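Local atomic coordinates of E2A dna-binding protein (Human adenovirus 5, PDB entry 2WB0), a protein that binds single-stranded DNA and, by forming multimers, unwinds the template without ATP during the elongation phase of viral strand displacement replication. Residues K47-N51 against E52-G56; F186-G189 against A190-Q193. One frame throughout, in Å; residues are numbered along the deposited sequence.

In the fold
Both contacts are local, and each sits at one end of a helix. Contact 1 closes the C-terminal end of helix 40-53 in the all-alpha part of the chain. Contact 2 opens helix 189-206 in a zinc-binding part, right after strand 185-186. They share no element, and their nearest atoms are about 25 Å apart. Each pairs a covered aromatic side with a more open polar one. In contact 1 Trp49 and Leu50 are buried, while the glutamates and Arg55 are exposed. In contact 2 Phe186, Gly189 and Ala192 are buried. Its charged pair, Glu188 and Lys191, makes a salt bridge. Contact 1 relies instead on the oblique pair of Trp49 and His54.

Contact 1: K47-N51 against E52-G56; sequences KTWLN and EEHRG
Trp49 and Leu50 meet Glu53 and His54 at the C-terminal end of helix 40-53, where His54 is the first residue to leave helical geometry. The aromatic contact comes first. The ring of His54 lies obliquely against the six-membered ring of Trp49, with centroids 4.6 Å apart and planes at 44°. His54 CE1 comes 3.4 Å from Trp49 CH2. Glu53 adds a CH-pi contact: its CG sits over the face of the five-membered ring, 4.0 Å from the centroid. Trp49 reaches both neighbours because its CG is anti to the backbone N (chi1 172°), which swings the indole along the next turn. Met309 and Leu313 of helix 300-315 and Met71 of helix 64-83 also touch the indole, and Glu316 OE1 accepts its NE1-H. The apolar part is small, with Leu50 CD1 4.1 Å from His54 CB.

The last turn is held by backbone bonds. Glu53 N donates to Trp49 O at 2.6 Å, and His54 N donates to Leu50 O at 2.7 Å. Past the helix, Arg55 bends at chi3 (82°). Its NH1 lies 3.2 Å from Asn51 O, a hydrogen bond that is doubtful because this oxygen is crowded in the model.

Contact 2: F186-G189 against A190-Q193; sequences FSEG and AKAQ
One face of the Phe186 ring carries the methyl group of Ala192. Ala192 CB stands 3.7 Å from the ring centroid and only 16° off the ring normal, which makes a CH-pi contact. The methyl is shifted toward the root of the ring, where Phe186 CG is its closest atom at 3.6 Å. Phe186 CG is anti to its own carbonyl carbon (chi1 -57°), and this turns the ring toward the helix. Other residues surround the pair. Leu109 and Pro244 touch both side chains, and Met117 and Leu242 touch the ring.

The chain turns here from strand 185-186 into helix 189-206, within a zinc-binding part of the protein. The side chain of Phe186 is about 9 Å from a bound zinc ion, so it lies near the metal site without being a ligand. Cys111, His113, Cys166 and Cys182 coordinate that zinc.

Glu188 is the N-cap residue. Its carbonyl O accepts from Ala192 N at 3.0 Å. Gly189 O accepts from Gln193 N at 2.9 Å. These bonds make the first turn. At the same end, Asp162 OD2 accepts from Ala190 N, and the negative charge probably suits the helix dipole.

On the more open side, Glu188 and Lys191 lie side by side and point the same way. Glu188 CG rests 3.6 Å from Lys191 CB, so the aliphatic parts of the two chains also pack together. The glutamate chain bends at chi2 (-139°), and the lysine chain bends at chi2 and chi3. These bends bring Lys191 NZ to 3.2 Å from Glu188 OE1, a salt bridge, with Glu188 OE2 slightly farther from the same nitrogen.

Contact 1: K47-N51 against E52-G56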
loop_
_atom_site.group_PDB
_atom_site.type_symbol
_atom_site.label_atom_id
_atom_site.label_comp_id
_atom_site.label_asym_id
_atom_site.label_seq_id
_atom_site.Cartn_x
_atom_site.Cartn_y
_atom_site.Cartn_z
ATOM N N LYS A 47 -4.789 3.857 -17.984
ATOM C CA LYS A 47 -3.827 3.061 -18.729
ATOM C C LYS A 47 -3.684 3.668 -20.125
ATOM O O LYS A 47 -2.590 3.803 -20.676
ATOM C CB LYS A 47 -4.332 1.611 -18.833
ATOM C CG LYS A 47 -3.409 0.644 -19.604
ATOM C CD LYS A 47 -2.017 0.485 -18.914
ATOM C CE LYS A 47 -1.029 -0.555 -19.617
ATOM N NZ LYS A 47 0.099 -0.998 -18.646
ATOM N N THR A 48 -4.810 4.072 -20.702
ATOM C CA THR A 48 -4.765 4.745 -21.991
ATOM C C THR A 48 -3.939 6.047 -21.933
ATOM O O THR A 48 -3.076 6.275 -22.820
ATOM C CB THR A 48 -6.202 4.948 -22.604
ATOM O OG1 THR A 48 -6.867 3.690 -22.595
ATOM C CG2 THR A 48 -6.139 5.390 -24.047
ATOM N N TRP A 49 -4.142 6.852 -20.879
ATOM C CA TRP A 49 -3.395 8.105 -20.721
ATOM C C TRP A 49 -1.863 7.841 -20.524
ATOM O O TRP A 49 -0.987 8.537 -21.089
ATOM C CB TRP A 49 -4.026 8.934 -19.605
ATOM C CG TRP A 49 -3.265 10.189 -19.184
ATOM C CD1 TRP A 49 -3.373 11.428 -19.743
ATOM C CD2 TRP A 49 -2.362 10.331 -18.079
ATOM N NE1 TRP A 49 -2.579 12.334 -19.078
ATOM C CE2 TRP A 49 -1.960 11.695 -18.036
ATOM C CE3 TRP A 49 -1.834 9.438 -17.121
ATOM C CZ2 TRP A 49 -1.035 12.198 -17.086
ATOM C CZ3 TRP A 49 -0.926 9.951 -16.158
ATOM C CH2 TRP A 49 -0.543 11.323 -16.145
ATOM N N LEU A 50 -1.556 6.802 -19.765
ATOM C CA LEU A 50 -0.167 6.331 -19.599
ATOM C C LEU A 50 0.466 5.903 -20.943
ATOM O O LEU A 50 1.536 6.385 -21.281
ATOM C CB LEU A 50 -0.178 5.172 -18.661
ATOM C CG LEU A 50 0.288 5.223 -17.205
ATOM C CD1 LEU A 50 0.663 6.587 -16.502
ATOM C CD2 LEU A 50 -0.394 4.148 -16.323
ATOM N N ASN A 51 -0.198 4.993 -21.663
ATOM C CA ASN A 51 0.214 4.497 -22.966
ATOM C C ASN A 51 0.530 5.659 -23.895
ATOM O O ASN A 51 1.346 5.529 -24.817
ATOM C CB ASN A 51 -0.913 3.713 -23.601
ATOM C CG ASN A 51 -0.979 2.248 -23.125
ATOM O OD1 ASN A 51 -1.867 1.476 -23.556
ATOM N ND2 ASN A 51 -0.076 1.863 -22.248
ATOM N N GLU A 52 -0.120 6.796 -23.630
ATOM C CA GLU A 52 -0.160 7.929 -24.566
ATOM C C GLU A 52 0.838 9.002 -24.124
ATOM O O GLU A 52 1.639 9.508 -24.935
ATOM C CB GLU A 52 -1.631 8.413 -24.682
ATOM C CG GLU A 52 -1.892 9.852 -25.052
ATOM C CD GLU A 52 -3.401 10.202 -24.968
ATOM O OE1 GLU A 52 -3.706 11.307 -24.418
ATOM O OE2 GLU A 52 -4.251 9.355 -25.412
ATOM N N GLU A 53 0.849 9.295 -22.832
ATOM C CA GLU A 53 1.705 10.339 -22.274
ATOM C C GLU A 53 2.957 9.866 -21.499
ATOM O O GLU A 53 3.863 10.665 -21.220
ATOM C CB GLU A 53 0.862 11.233 -21.370
ATOM C CG GLU A 53 -0.423 11.725 -22.035
ATOM C CD GLU A 53 -0.201 12.983 -22.852
ATOM O OE1 GLU A 53 0.787 13.717 -22.581
ATOM O OE2 GLU A 53 -1.024 13.240 -23.763
ATOM N N HIS A 54 3.028 8.590 -21.135
ATOM C CA HIS A 54 4.083 8.164 -20.217
ATOM C C HIS A 54 4.554 6.784 -20.491
ATOM O O HIS A 54 4.778 5.987 -19.563
ATOM C CB HIS A 54 3.602 8.251 -18.777
ATOM C CG HIS A 54 3.376 9.648 -18.333
ATOM N ND1 HIS A 54 2.170 10.294 -18.525
ATOM C CD2 HIS A 54 4.196 10.530 -17.718
ATOM C CE1 HIS A 54 2.261 11.524 -18.046
ATOM N NE2 HIS A 54 3.474 11.689 -17.546
ATOM N N ARG A 55 4.801 6.524 -21.758
ATOM C CA ARG A 55 5.200 5.194 -22.185
ATOM C C ARG A 55 6.478 4.690 -21.573
ATOM O O ARG A 55 6.694 3.483 -21.488
ATOM C CB ARG A 55 5.400 5.163 -23.681
ATOM C CG ARG A 55 4.117 5.064 -24.394
ATOM C CD ARG A 55 4.398 4.981 -25.920
ATOM N NE ARG A 55 4.727 3.590 -26.294
ATOM C CZ ARG A 55 3.829 2.619 -26.445
ATOM N NH1 ARG A 55 2.543 2.869 -26.238
ATOM N NH2 ARG A 55 4.214 1.392 -26.781
ATOM N N GLY A 56 7.336 5.604 -21.189
ATOM C CA GLY A 56 8.604 5.159 -20.665
ATOM C C GLY A 56 8.609 5.078 -19.148
ATOM O O GLY A 56 9.671 4.913 -18.561
#

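Contact 2: F186-G189 against A190-Q193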
loop_
_atom_site.group_PDB
_atom_site.type_symbol
_atom_site.label_atom_id
_atom_site.label_comp_id
_atom_site.label_asym_id
_atom_site.label_seq_id
_atom_site.Cartn_x
_atom_site.Cartn_y
_atom_site.Cartn_z
ATOM N N PHE A 186 9.545 -7.137 10.794
ATOM C CA PHE A 186 10.693 -6.961 9.908
ATOM C C PHE A 186 11.793 -7.941 10.274
ATOM O O PHE A 186 12.242 -7.990 11.422
ATOM C CB PHE A 186 11.174 -5.505 9.963
ATOM C CG PHE A 186 10.098 -4.511 9.611
ATOM C CD1 PHE A 186 9.549 -4.500 8.309
ATOM C CD2 PHE A 186 9.664 -3.573 10.534
ATOM C CE1 PHE A 186 8.568 -3.585 7.937
ATOM C CE2 PHE A 186 8.658 -2.642 10.192
ATOM C CZ PHE A 186 8.082 -2.663 8.921
ATOM N N SER A 187 12.176 -8.783 9.307
ATOM C CA SER A 187 13.310 -9.712 9.509
ATOM C C SER A 187 14.548 -8.874 9.663
ATOM O O SER A 187 15.482 -9.214 10.407
ATOM C CB SER A 187 13.520 -10.570 8.274
ATOM O OG SER A 187 12.911 -11.795 8.528
ATOM N N GLU A 188 14.541 -7.730 8.990
ATOM C CA GLU A 188 15.712 -6.873 9.113
ATOM C C GLU A 188 15.398 -5.400 9.377
ATOM O O GLU A 188 15.051 -4.645 8.474
ATOM C CB GLU A 188 16.725 -7.116 7.941
ATOM C CG GLU A 188 16.103 -7.220 6.576
ATOM C CD GLU A 188 16.706 -8.324 5.643
ATOM O OE1 GLU A 188 15.851 -8.937 4.941
ATOM O OE2 GLU A 188 17.973 -8.553 5.586
ATOM N N GLY A 189 15.560 -5.006 10.630
ATOM C CA GLY A 189 15.083 -3.715 11.118
ATOM C C GLY A 189 15.872 -2.586 10.493
ATOM O O GLY A 189 15.325 -1.540 10.163
ATOM N N ALA A 190 17.187 -2.786 10.350
ATOM C CA ALA A 190 17.981 -1.753 9.707
ATOM C C ALA A 190 17.529 -1.486 8.263
ATOM O O ALA A 190 17.433 -0.339 7.828
ATOM C CB ALA A 190 19.514 -2.116 9.780
ATOM N N LYS A 191 17.304 -2.553 7.504
ATOM C CA LYS A 191 16.804 -2.413 6.150
ATOM C C LYS A 191 15.389 -1.731 6.131
ATOM O O LYS A 191 15.093 -0.952 5.222
ATOM C CB LYS A 191 16.671 -3.802 5.483
ATOM C CG LYS A 191 16.295 -3.653 4.023
ATOM C CD LYS A 191 16.881 -4.766 3.204
ATOM C CE LYS A 191 16.009 -5.913 3.002
ATOM N NZ LYS A 191 17.027 -6.986 2.632
ATOM N N ALA A 192 14.505 -2.098 7.072
ATOM C CA ALA A 192 13.203 -1.438 7.176
ATOM C C ALA A 192 13.406 0.043 7.371
ATOM O O ALA A 192 12.721 0.846 6.727
ATOM C CB ALA A 192 12.354 -1.983 8.314
ATOM N N GLN A 193 14.312 0.427 8.276
ATOM C CA GLN A 193 14.425 1.847 8.501
ATOM C C GLN A 193 14.955 2.545 7.246
ATOM O O GLN A 193 14.507 3.613 6.907
ATOM C CB GLN A 193 15.256 2.226 9.718
ATOM C CG GLN A 193 15.174 3.805 9.940
ATOM C CD GLN A 193 15.547 4.233 11.376
ATOM O OE1 GLN A 193 14.677 4.665 12.190
ATOM N NE2 GLN A 193 16.844 4.129 11.689
#